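Local coordinates for protein dTDP-4-dehydrorhamnose reductase (Yersinia enterocolitica, PDB 5U9C) that probably catalyses the NADPH-dependent reduction of dTDP-4-dehydro-beta-L-rhamnose to dTDP-L-rhamnose, the sugar nucleotide made by the dTDP-L-rhamnose biosynthetic pathway, at residues Leu42-Ile52 with Ile81-Gln92; Leu150-Gly159 with Ser192-Ile203. All blocks are in the same frame, centred on the assembly; numbering follows the deposited sequence.

Contact 1: residues Leu42-Ile52 with Ile81-Gln92; sequences LSVPEAIFSYI and IYNHLATEQIAQ. With IMD (imidazole), chain H.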
loop_
_atom_site.group_PDB
_atom_site.type_symbol
_atom_site.label_atom_id
_atom_site.label_comp_id
_atom_site.label_asym_id
_atom_site.label_seq_id
_atom_site.Cartn_x
_atom_site.Cartn_y
_atom_site.Cartn_z
ATOM N N LEU D 42 5.439 -28.887 22.980
ATOM C CA LEU D 42 5.155 -27.486 22.637
ATOM C C LEU D 42 3.754 -27.066 23.058
ATOM O O LEU D 42 3.532 -25.886 23.303
ATOM C CB LEU D 42 5.337 -27.221 21.146
ATOM C CG LEU D 42 6.740 -27.448 20.575
ATOM C CD1 LEU D 42 6.737 -27.102 19.097
ATOM C CD2 LEU D 42 7.793 -26.648 21.288
ATOM N N SER D 43 2.822 -28.019 23.152
ATOM C CA SER D 43 1.456 -27.703 23.583
ATOM C C SER D 43 1.330 -27.586 25.097
ATOM O O SER D 43 0.250 -27.335 25.576
ATOM C CB SER D 43 0.459 -28.752 23.087
ATOM O OG SER D 43 0.780 -29.998 23.646
ATOM N N VAL D 44 2.418 -27.823 25.835
ATOM C CA VAL D 44 2.436 -27.672 27.291
ATOM C C VAL D 44 3.631 -26.750 27.614
ATOM O O VAL D 44 4.604 -27.169 28.247
ATOM C CB VAL D 44 2.557 -29.035 28.022
ATOM C CG1 VAL D 44 2.406 -28.860 29.528
ATOM C CG2 VAL D 44 1.486 -30.009 27.533
ATOM N N PRO D 45 3.567 -25.482 27.162
ATOM C CA PRO D 45 4.664 -24.557 27.429
ATOM C C PRO D 45 4.932 -24.325 28.917
ATOM O O PRO D 45 6.060 -24.038 29.290
ATOM C CB PRO D 45 4.206 -23.256 26.744
ATOM C CG PRO D 45 2.736 -23.373 26.635
ATOM C CD PRO D 45 2.467 -24.827 26.437
ATOM N N GLU D 46 3.917 -24.497 29.754
ATOM C CA GLU D 46 4.078 -24.267 31.192
ATOM C C GLU D 46 5.019 -25.226 31.935
ATOM O O GLU D 46 5.387 -24.954 33.077
ATOM C CB GLU D 46 2.723 -24.266 31.904
ATOM C CG GLU D 46 1.935 -25.582 31.835
ATOM C CD GLU D 46 1.043 -25.733 30.599
ATOM O OE1 GLU D 46 -0.004 -26.399 30.745
ATOM O OE2 GLU D 46 1.348 -25.172 29.511
ATOM N N ALA D 47 5.391 -26.346 31.308
ATOM C CA ALA D 47 6.289 -27.320 31.926
ATOM C C ALA D 47 7.706 -27.207 31.377
ATOM O O ALA D 47 8.621 -27.864 31.871
ATOM C CB ALA D 47 5.762 -28.737 31.710
ATOM N N ILE D 48 7.899 -26.359 30.383
ATOM C CA ILE D 48 9.205 -26.244 29.752
ATOM C C ILE D 48 10.321 -25.653 30.630
ATOM O O ILE D 48 11.406 -26.219 30.684
ATOM C CB ILE D 48 9.087 -25.475 28.429
ATOM C CG1 ILE D 48 8.243 -26.307 27.451
ATOM C CG2 ILE D 48 10.458 -25.168 27.837
ATOM C CD1 ILE D 48 8.004 -25.636 26.113
ATOM N N PHE D 49 10.061 -24.526 31.289
ATOM C CA PHE D 49 11.080 -23.851 32.091
ATOM C C PHE D 49 11.705 -24.754 33.165
ATOM O O PHE D 49 12.941 -24.854 33.252
ATOM C CB PHE D 49 10.526 -22.565 32.708
ATOM C CG PHE D 49 11.550 -21.752 33.445
ATOM C CD1 PHE D 49 11.788 -21.970 34.807
ATOM C CD2 PHE D 49 12.274 -20.761 32.789
ATOM C CE1 PHE D 49 12.736 -21.217 35.484
ATOM C CE2 PHE D 49 13.206 -19.996 33.465
ATOM C CZ PHE D 49 13.451 -20.232 34.805
ATOM N N SER D 50 10.872 -25.418 33.962
ATOM C CA SER D 50 11.388 -26.303 35.013
ATOM C C SER D 50 12.217 -27.430 34.437
ATOM O O SER D 50 13.288 -27.736 34.954
ATOM C CB SER D 50 10.268 -26.890 35.858
ATOM O OG SER D 50 9.646 -25.876 36.598
ATOM N N TYR D 51 11.730 -28.032 33.355
ATOM C CA TYR D 51 12.450 -29.144 32.710
ATOM C C TYR D 51 13.814 -28.717 32.185
ATOM O O TYR D 51 14.825 -29.297 32.558
ATOM C CB TYR D 51 11.623 -29.802 31.582
ATOM C CG TYR D 51 12.434 -30.767 30.768
ATOM C CD1 TYR D 51 12.881 -31.975 31.309
ATOM C CD2 TYR D 51 12.787 -30.459 29.464
ATOM C CE1 TYR D 51 13.669 -32.858 30.557
ATOM C CE2 TYR D 51 13.566 -31.311 28.712
ATOM C CZ TYR D 51 14.004 -32.503 29.248
ATOM O OH TYR D 51 14.766 -33.314 28.454
ATOM N N ILE D 52 13.852 -27.688 31.357
ATOM C CA ILE D 52 15.134 -27.261 30.800
ATOM C C ILE D 52 16.142 -26.762 31.850
ATOM O O ILE D 52 17.321 -27.135 31.792
ATOM C CB ILE D 52 14.948 -26.236 29.676
ATOM C CG1 ILE D 52 14.161 -26.899 28.533
ATOM C CG2 ILE D 52 16.299 -25.701 29.199
ATOM C CD1 ILE D 52 13.946 -25.994 27.340
ATOM N N ILE D 81 0.779 -20.739 20.494
ATOM C CA ILE D 81 1.235 -21.589 21.578
ATOM C C ILE D 81 2.519 -22.339 21.252
ATOM O O ILE D 81 3.471 -22.324 22.041
ATOM C CB ILE D 81 0.157 -22.606 21.954
ATOM C CG1 ILE D 81 -1.078 -21.865 22.506
ATOM C CG2 ILE D 81 0.708 -23.599 22.986
ATOM C CD1 ILE D 81 -2.314 -22.716 22.664
ATOM N N TYR D 82 2.556 -22.957 20.076
ATOM C CA TYR D 82 3.692 -23.790 19.683
ATOM C C TYR D 82 4.942 -23.039 19.281
ATOM O O TYR D 82 6.050 -23.487 19.591
ATOM C CB TYR D 82 3.315 -24.683 18.505
ATOM C CG TYR D 82 2.512 -25.925 18.828
ATOM C CD1 TYR D 82 1.350 -25.865 19.587
ATOM C CD2 TYR D 82 2.875 -27.158 18.281
ATOM C CE1 TYR D 82 0.586 -27.013 19.842
ATOM C CE2 TYR D 82 2.127 -28.310 18.532
ATOM C CZ TYR D 82 0.985 -28.230 19.310
ATOM O OH TYR D 82 0.251 -29.375 19.554
ATOM N N ASN D 83 4.773 -21.943 18.557
ATOM C CA ASN D 83 5.920 -21.201 18.014
ATOM C C ASN D 83 6.306 -19.992 18.822
ATOM O O ASN D 83 7.484 -19.590 18.819
ATOM C CB ASN D 83 5.647 -20.814 16.546
ATOM C CG ASN D 83 5.419 -22.034 15.658
ATOM O OD1 ASN D 83 5.782 -23.155 16.031
ATOM N ND2 ASN D 83 4.798 -21.833 14.487
ATOM N N HIS D 84 5.329 -19.387 19.497
ATOM C CA HIS D 84 5.634 -18.224 20.322
ATOM C C HIS D 84 5.729 -18.539 21.806
ATOM O O HIS D 84 6.794 -18.402 22.384
ATOM C CB HIS D 84 4.659 -17.087 20.080
ATOM C CG HIS D 84 4.844 -15.937 21.017
ATOM N ND1 HIS D 84 3.790 -15.199 21.498
ATOM C CD2 HIS D 84 5.949 -15.476 21.651
ATOM C CE1 HIS D 84 4.247 -14.269 22.319
ATOM N NE2 HIS D 84 5.553 -14.425 22.440
ATOM N N LEU D 85 4.635 -18.961 22.424
ATOM C CA LEU D 85 4.668 -19.198 23.861
ATOM C C LEU D 85 5.704 -20.246 24.287
ATOM O O LEU D 85 6.418 -20.028 25.247
ATOM C CB LEU D 85 3.271 -19.532 24.392
ATOM C CG LEU D 85 2.195 -18.466 24.089
ATOM C CD1 LEU D 85 0.904 -18.897 24.743
ATOM C CD2 LEU D 85 2.570 -17.077 24.582
ATOM N N ALA D 86 5.789 -21.371 23.579
ATOM C CA ALA D 86 6.767 -22.389 23.912
ATOM C C ALA D 86 8.193 -21.841 23.770
ATOM O O ALA D 86 9.027 -22.077 24.624
ATOM C CB ALA D 86 6.581 -23.633 23.051
ATOM N N THR D 87 8.439 -21.086 22.709
ATOM C CA THR D 87 9.757 -20.531 22.430
ATOM C C THR D 87 10.144 -19.532 23.531
ATOM O O THR D 87 11.304 -19.478 23.917
ATOM C CB THR D 87 9.779 -19.884 21.033
ATOM O OG1 THR D 87 9.518 -20.889 20.054
ATOM C CG2 THR D 87 11.123 -19.235 20.713
ATOM N N GLU D 88 9.163 -18.774 24.038
ATOM C CA GLU D 88 9.386 -17.826 25.121
ATOM C C GLU D 88 9.890 -18.546 26.369
ATOM O O GLU D 88 10.806 -18.071 27.033
ATOM C CB GLU D 88 8.098 -17.058 25.433
ATOM C CG GLU D 88 8.084 -16.199 26.708
ATOM C CD GLU D 88 9.033 -15.007 26.680
ATOM O OE1 GLU D 88 9.515 -14.633 25.592
ATOM O OE2 GLU D 88 9.300 -14.427 27.766
ATOM N N GLN D 89 9.282 -19.677 26.704
ATOM C CA GLN D 89 9.740 -20.450 27.870
ATOM C C GLN D 89 11.141 -21.019 27.652
ATOM O O GLN D 89 11.961 -21.024 28.564
ATOM C CB GLN D 89 8.739 -21.536 28.221
ATOM C CG GLN D 89 7.399 -20.948 28.646
ATOM C CD GLN D 89 7.522 -20.092 29.871
ATOM O OE1 GLN D 89 8.004 -20.544 30.908
ATOM N NE2 GLN D 89 7.074 -18.848 29.770
ATOM N N ILE D 90 11.419 -21.491 26.443
ATOM C CA ILE D 90 12.748 -22.013 26.127
ATOM C C ILE D 90 13.798 -20.895 26.267
ATOM O O ILE D 90 14.869 -21.113 26.851
ATOM C CB ILE D 90 12.784 -22.630 24.711
ATOM C CG1 ILE D 90 11.911 -23.900 24.695
ATOM C CG2 ILE D 90 14.219 -22.943 24.294
ATOM C CD1 ILE D 90 11.695 -24.525 23.340
ATOM N N ALA D 91 13.498 -19.712 25.733
ATOM C CA ALA D 91 14.430 -18.574 25.824
ATOM C C ALA D 91 14.653 -18.142 27.288
ATOM O O ALA D 91 15.779 -17.856 27.672
ATOM C CB ALA D 91 13.924 -17.415 25.009
ATOM N N GLN D 92 13.591 -18.136 28.100
ATOM C CA GLN D 92 13.724 -17.770 29.506
ATOM C C GLN D 92 14.604 -18.804 30.225
ATOM O O GLN D 92 15.458 -18.436 31.027
ATOM C CB GLN D 92 12.358 -17.620 30.211
ATOM C CG GLN D 92 11.558 -16.380 29.820
ATOM C CD GLN D 92 12.304 -15.078 30.087
ATOM O OE1 GLN D 92 13.107 -14.979 31.019
ATOM N NE2 GLN D 92 12.006 -14.059 29.294
HETATM N N1 IMD H . 7.933 -19.224 33.908
HETATM C C2 IMD H . 8.946 -18.387 33.584
HETATM N N3 IMD H . 9.631 -18.090 34.713
HETATM C C4 IMD H . 9.048 -18.739 35.745
HETATM C C5 IMD H . 7.980 -19.450 35.240
HETATM O O HOH W 1 7.556 -23.112 31.395
#

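Contact 2: residues Leu150-Gly159 with Ser192-Ile203; sequences LIIRAGWMIG and SITSAMQLCNFI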
loop_
_atom_site.group_PDB
_atom_site.type_symbol
_atom_site.label_atom_id
_atom_site.label_comp_id
_atom_site.label_asym_id
_atom_site.label_seq_id
_atom_site.Cartn_x
_atom_site.Cartn_y
_atom_site.Cartn_z
ATOM N N LEU D 150 21.717 -17.587 18.540
ATOM C CA LEU D 150 21.887 -17.615 17.094
ATOM C C LEU D 150 20.524 -17.935 16.478
ATOM O O LEU D 150 19.893 -18.954 16.817
ATOM C CB LEU D 150 22.926 -18.636 16.651
ATOM C CG LEU D 150 23.139 -18.740 15.130
ATOM C CD1 LEU D 150 23.513 -17.400 14.511
ATOM C CD2 LEU D 150 24.186 -19.781 14.778
ATOM N N ILE D 151 20.064 -17.056 15.598
ATOM C CA ILE D 151 18.801 -17.241 14.888
ATOM C C ILE D 151 19.162 -17.445 13.434
ATOM O O ILE D 151 19.853 -16.596 12.831
ATOM C CB ILE D 151 17.895 -16.017 15.049
ATOM C CG1 ILE D 151 17.391 -15.954 16.493
ATOM C CG2 ILE D 151 16.719 -16.077 14.069
ATOM C CD1 ILE D 151 16.784 -14.617 16.873
ATOM N N ILE D 152 18.750 -18.583 12.884
ATOM C CA ILE D 152 19.016 -18.907 11.490
ATOM C C ILE D 152 17.695 -19.009 10.754
ATOM O O ILE D 152 16.800 -19.781 11.143
ATOM C CB ILE D 152 19.748 -20.229 11.319
ATOM C CG1 ILE D 152 21.041 -20.246 12.139
ATOM C CG2 ILE D 152 20.031 -20.475 9.830
ATOM C CD1 ILE D 152 21.787 -21.564 12.055
ATOM N N ARG D 153 17.571 -18.247 9.684
ATOM C CA ARG D 153 16.375 -18.292 8.863
ATOM C C ARG D 153 16.668 -19.164 7.653
ATOM O O ARG D 153 17.609 -18.910 6.903
ATOM C CB ARG D 153 15.930 -16.893 8.434
ATOM C CG ARG D 153 15.638 -15.937 9.584
ATOM C CD ARG D 153 15.011 -14.640 9.088
ATOM N NE ARG D 153 14.705 -13.698 10.152
ATOM C CZ ARG D 153 15.164 -12.452 10.277
ATOM N NH1 ARG D 153 15.955 -11.888 9.360
ATOM N NH2 ARG D 153 14.764 -11.728 11.315
ATOM N N ALA D 154 15.882 -20.230 7.517
ATOM C CA ALA D 154 15.964 -21.151 6.383
ATOM C C ALA D 154 14.768 -20.890 5.473
ATOM O O ALA D 154 13.729 -20.400 5.914
ATOM C CB ALA D 154 15.936 -22.602 6.859
ATOM N N GLY D 155 14.932 -21.213 4.204
ATOM C CA GLY D 155 13.886 -21.050 3.210
ATOM C C GLY D 155 13.135 -22.369 3.059
ATOM O O GLY D 155 12.758 -22.996 4.056
ATOM N N TRP D 156 12.908 -22.791 1.818
ATOM C CA TRP D 156 12.226 -24.069 1.557
ATOM C C TRP D 156 13.202 -25.223 1.822
ATOM O O TRP D 156 14.137 -25.457 1.039
ATOM C CB TRP D 156 11.722 -24.125 0.122
ATOM C CG TRP D 156 10.690 -23.066 -0.212
ATOM C CD1 TRP D 156 9.803 -22.482 0.646
ATOM C CD2 TRP D 156 10.337 -22.614 -1.519
ATOM N NE1 TRP D 156 8.967 -21.629 -0.047
ATOM C CE2 TRP D 156 9.264 -21.711 -1.380
ATOM C CE3 TRP D 156 10.846 -22.852 -2.788
ATOM C CZ2 TRP D 156 8.698 -21.056 -2.468
ATOM C CZ3 TRP D 156 10.273 -22.197 -3.873
ATOM C CH2 TRP D 156 9.217 -21.314 -3.705
HETATM N N MSE D 157 12.998 -25.915 2.938
HETATM C CA MSE D 157 13.908 -26.975 3.372
HETATM C C MSE D 157 13.820 -28.229 2.520
HETATM O O MSE D 157 12.738 -28.708 2.220
HETATM C CB MSE D 157 13.588 -27.267 4.844
HETATM C CG MSE D 157 14.643 -28.124 5.562
HETATM SE SE MSE D 157 16.133 -26.987 6.177
HETATM C CE MSE D 157 15.206 -26.308 7.778
ATOM N N ILE D 158 14.964 -28.724 2.060
ATOM C CA ILE D 158 15.001 -30.004 1.344
ATOM C C ILE D 158 15.884 -30.976 2.151
ATOM O O ILE D 158 16.994 -30.622 2.606
ATOM C CB ILE D 158 15.469 -29.877 -0.123
ATOM C CG1 ILE D 158 16.923 -29.424 -0.209
ATOM C CG2 ILE D 158 14.564 -28.901 -0.875
ATOM C CD1 ILE D 158 17.440 -29.331 -1.626
ATOM N N GLY D 159 15.364 -32.174 2.378
ATOM C CA GLY D 159 16.082 -33.190 3.133
ATOM C C GLY D 159 15.183 -34.347 3.537
ATOM O O GLY D 159 13.966 -34.237 3.463
ATOM N N SER D 192 13.602 -19.518 -1.863
ATOM C CA SER D 192 14.959 -20.019 -1.903
ATOM C C SER D 192 14.991 -21.373 -1.201
ATOM O O SER D 192 14.271 -21.599 -0.205
ATOM C CB SER D 192 15.893 -19.043 -1.175
ATOM O OG SER D 192 15.948 -17.782 -1.840
ATOM N N ILE D 193 15.833 -22.280 -1.682
ATOM C CA ILE D 193 15.923 -23.582 -1.025
ATOM C C ILE D 193 17.079 -23.623 -0.017
ATOM O O ILE D 193 18.105 -22.957 -0.181
ATOM C CB ILE D 193 16.074 -24.759 -2.023
ATOM C CG1 ILE D 193 17.290 -24.586 -2.917
ATOM C CG2 ILE D 193 14.810 -24.920 -2.865
ATOM C CD1 ILE D 193 17.508 -25.755 -3.856
ATOM N N THR D 194 16.885 -24.404 1.031
ATOM C CA THR D 194 17.892 -24.648 2.045
ATOM C C THR D 194 18.090 -26.151 2.170
ATOM O O THR D 194 17.158 -26.889 2.541
ATOM C CB THR D 194 17.470 -24.109 3.424
ATOM O OG1 THR D 194 17.323 -22.688 3.368
ATOM C CG2 THR D 194 18.540 -24.447 4.489
ATOM N N SER D 195 19.301 -26.604 1.870
ATOM C CA SER D 195 19.665 -28.014 2.040
ATOM C C SER D 195 19.810 -28.309 3.525
ATOM O O SER D 195 20.659 -27.706 4.195
ATOM C CB SER D 195 20.996 -28.319 1.336
ATOM O OG SER D 195 21.553 -29.541 1.811
ATOM N N ALA D 196 18.988 -29.216 4.050
ATOM C CA ALA D 196 19.073 -29.585 5.466
ATOM C C ALA D 196 20.469 -30.136 5.819
ATOM O O ALA D 196 20.983 -29.832 6.892
ATOM C CB ALA D 196 17.982 -30.582 5.859
HETATM N N MSE D 197 21.082 -30.915 4.923
HETATM C CA MSE D 197 22.423 -31.483 5.210
HETATM C C MSE D 197 23.481 -30.399 5.289
HETATM O O MSE D 197 24.374 -30.474 6.139
HETATM C CB MSE D 197 22.795 -32.611 4.237
HETATM C CG MSE D 197 24.165 -33.256 4.542
HETATM SE SE MSE D 197 24.320 -34.059 6.359
HETATM C CE MSE D 197 26.288 -34.218 6.435
ATOM N N GLN D 198 23.402 -29.384 4.432
ATOM C CA GLN D 198 24.374 -28.270 4.494
ATOM C C GLN D 198 24.132 -27.446 5.756
ATOM O O GLN D 198 25.085 -27.049 6.440
ATOM C CB GLN D 198 24.299 -27.351 3.269
ATOM C CG GLN D 198 24.747 -27.965 1.950
ATOM C CD GLN D 198 24.670 -26.993 0.759
ATOM O OE1 GLN D 198 23.769 -26.130 0.673
ATOM N NE2 GLN D 198 25.631 -27.136 -0.177
ATOM N N LEU D 199 22.856 -27.226 6.079
ATOM C CA LEU D 199 22.493 -26.464 7.283
ATOM C C LEU D 199 23.010 -27.209 8.529
ATOM O O LEU D 199 23.522 -26.592 9.472
ATOM C CB LEU D 199 20.983 -26.221 7.351
ATOM C CG LEU D 199 20.446 -25.527 8.601
ATOM C CD1 LEU D 199 21.199 -24.225 8.859
ATOM C CD2 LEU D 199 18.954 -25.277 8.469
ATOM N N CYS D 200 22.897 -28.533 8.509
ATOM C CA CYS D 200 23.408 -29.365 9.609
ATOM C C CYS D 200 24.917 -29.119 9.805
ATOM O O CYS D 200 25.374 -28.836 10.893
ATOM C CB CYS D 200 23.157 -30.850 9.312
ATOM S SG CYS D 200 23.881 -31.984 10.515
ATOM N N ASN D 201 25.678 -29.219 8.723
ATOM C CA ASN D 201 27.116 -28.998 8.787
ATOM C C ASN D 201 27.440 -27.601 9.337
ATOM O O ASN D 201 28.386 -27.452 10.123
ATOM C CB ASN D 201 27.754 -29.203 7.412
ATOM C CG ASN D 201 27.657 -30.657 6.927
ATOM O OD1 ASN D 201 27.607 -31.594 7.732
ATOM N ND2 ASN D 201 27.653 -30.846 5.612
ATOM N N PHE D 202 26.664 -26.600 8.916
ATOM C CA PHE D 202 26.865 -25.238 9.383
ATOM C C PHE D 202 26.575 -25.136 10.878
ATOM O O PHE D 202 27.304 -24.454 11.607
ATOM C CB PHE D 202 26.018 -24.200 8.628
ATOM C CG PHE D 202 26.152 -22.816 9.202
ATOM C CD1 PHE D 202 27.232 -22.020 8.861
ATOM C CD2 PHE D 202 25.264 -22.354 10.156
ATOM C CE1 PHE D 202 27.388 -20.758 9.413
ATOM C CE2 PHE D 202 25.429 -21.106 10.733
ATOM C CZ PHE D 202 26.482 -20.309 10.356
ATOM N N ILE D 203 25.520 -25.815 11.322
ATOM C CA ILE D 203 25.139 -25.802 12.721
ATOM C C ILE D 203 26.239 -26.412 13.609
ATOM O O ILE D 203 26.514 -25.876 14.690
ATOM C CB ILE D 203 23.781 -26.480 12.934
ATOM C CG1 ILE D 203 22.678 -25.573 12.369
ATOM C CG2 ILE D 203 23.542 -26.734 14.407
ATOM C CD1 ILE D 203 21.296 -26.178 12.388
HETATM O O HOH W 2 19.532 -32.092 2.658
#

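Contact 1: residues Leu42-Ile52 with Ile81-Gln92
A single water does the polar work between Pro45, Phe49 and Gln89. It donates to Pro45 O and, at 2.7 Å, to Gln89 OE1, and it accepts from Phe49 N, so the first turn of helix 48-55 is tied to the neighbouring helix through three bonds to one oxygen. In Gln89, chi1 (-64°) sets CG 3.4 Å from Pro45 O, and the bend at chi2 (-61°) then swings the amide round to the water. The same OE1 takes a weak bond from N1 of an imidazole, probably a crystallisation additive, whose N3 sits over the centre of one face of the Phe49 ring. The edge of the Phe49 ring points to the backbone at the end of 81-92, with CE2 3.7 Å from Gln92 O.

Helices 48-55 and 76-97 lie side by side on one face of the parallel Rossmann-type sheet; their short segments run 8.6 Å apart at closest, with a crossing angle of -35°. Underneath, toward the sheet, Ile48 CG2 meets Ile90 CG1 at 3.7 Å and Ile52 CD1 approaches the same CG1, while Ile52 and Ile90 both rest on Ile60 of strand 59-62.

Toward Leu42 the small Ala86 lets the loop come close: Leu42 CD2 sits 3.7 Å from Ala86 CB, and Pro45 CB lies over Ala86 CA. Leu42 also sets its CB over the face of the Tyr82 ring, 4.2 Å from the centroid, a CH-pi contact. Farther round that ring, Ser43 CB packs 3.6 Å from Tyr82 OH, while Ser43 OG bonds to Asn41.

Contact 2: residues Leu150-Gly159 with Ser192-Ile203
Met157, a selenomethionine here, curls over Thr194 toward helix 196-209. Its CG stands anti to the backbone N (chi1 -167°); the bend at chi2 brings SE to 3.9 Å from Thr194 CG2, and the one at chi3 carries CE on to Leu199 CD2. The Met157 and Leu199 side chains meet nearly at right angles. Thr194 turns the other branch of its side chain to the turn at Gly155 between strands 150-154 and 156-158: OG1 accepts from Gly155 N at 2.9 Å, an almost straight bond (167°), and also bonds to Phe217 O, so two partners hold this buried hydroxyl.

Earlier in strand 150-154, Ile152 and Leu199 lie alongside, pointing opposite ways, CG2 against CD1. Ile152 CD1 comes to the edge of the Phe202 ring, 3.9 Å from CE2, and touches Ile203 CG1 as well. On the other face of the short sheet from Met157 and Thr194, Ile158 CD1 meets Ile193 CD1 at 4.2 Å. The Trp156 indole has Ser192 N over one face and Ile193 CG2 near its edge, while NE1 bonds to Glu260.

Between these side chains the backbones pair in parallel: Trp156 N bonds to Ser192 O, Trp156 O accepts from Thr194 N, and Ile158 N bonds to Thr194 O. Ile158 O then takes Ala196 N at 2.8 Å, carrying the pairing into the first turn of the helix, where Ser195 is the N-cap and its OG accepts from Gln198 N. The helical part of the segment, 196-203, runs back antiparallel to strand 150-154 (168°), as expected of a helix packed against the parallel sheet of a Rossmann-type fold, here entered from a small separate sheet.

Contact 1 and contact 2 belong to one Rossmann-type domain, their centres 23 Å apart and their nearest atoms about 8 Å apart without touching. Contact 1 joins a loop and the helix after it to helix 76-97 on an outer flank, about 19 Å from the centre of the chain, beside a second subunit whose Tyr266 packs on Leu85. Contact 2 is far more central, about 6 Å from that centre, and no other chain touches it. They are linked through the parallel sheet: strand 59-62 receives side chains of contact 1, and strand 149-154 contributes to contact 2, with strand 100-106 between them. Only contact 2 nears the site where (R)-malate has been seen to bind, empty of it in this chain, the Trp156 side chain lying about 7 Å from those of Phe168 and Arg256.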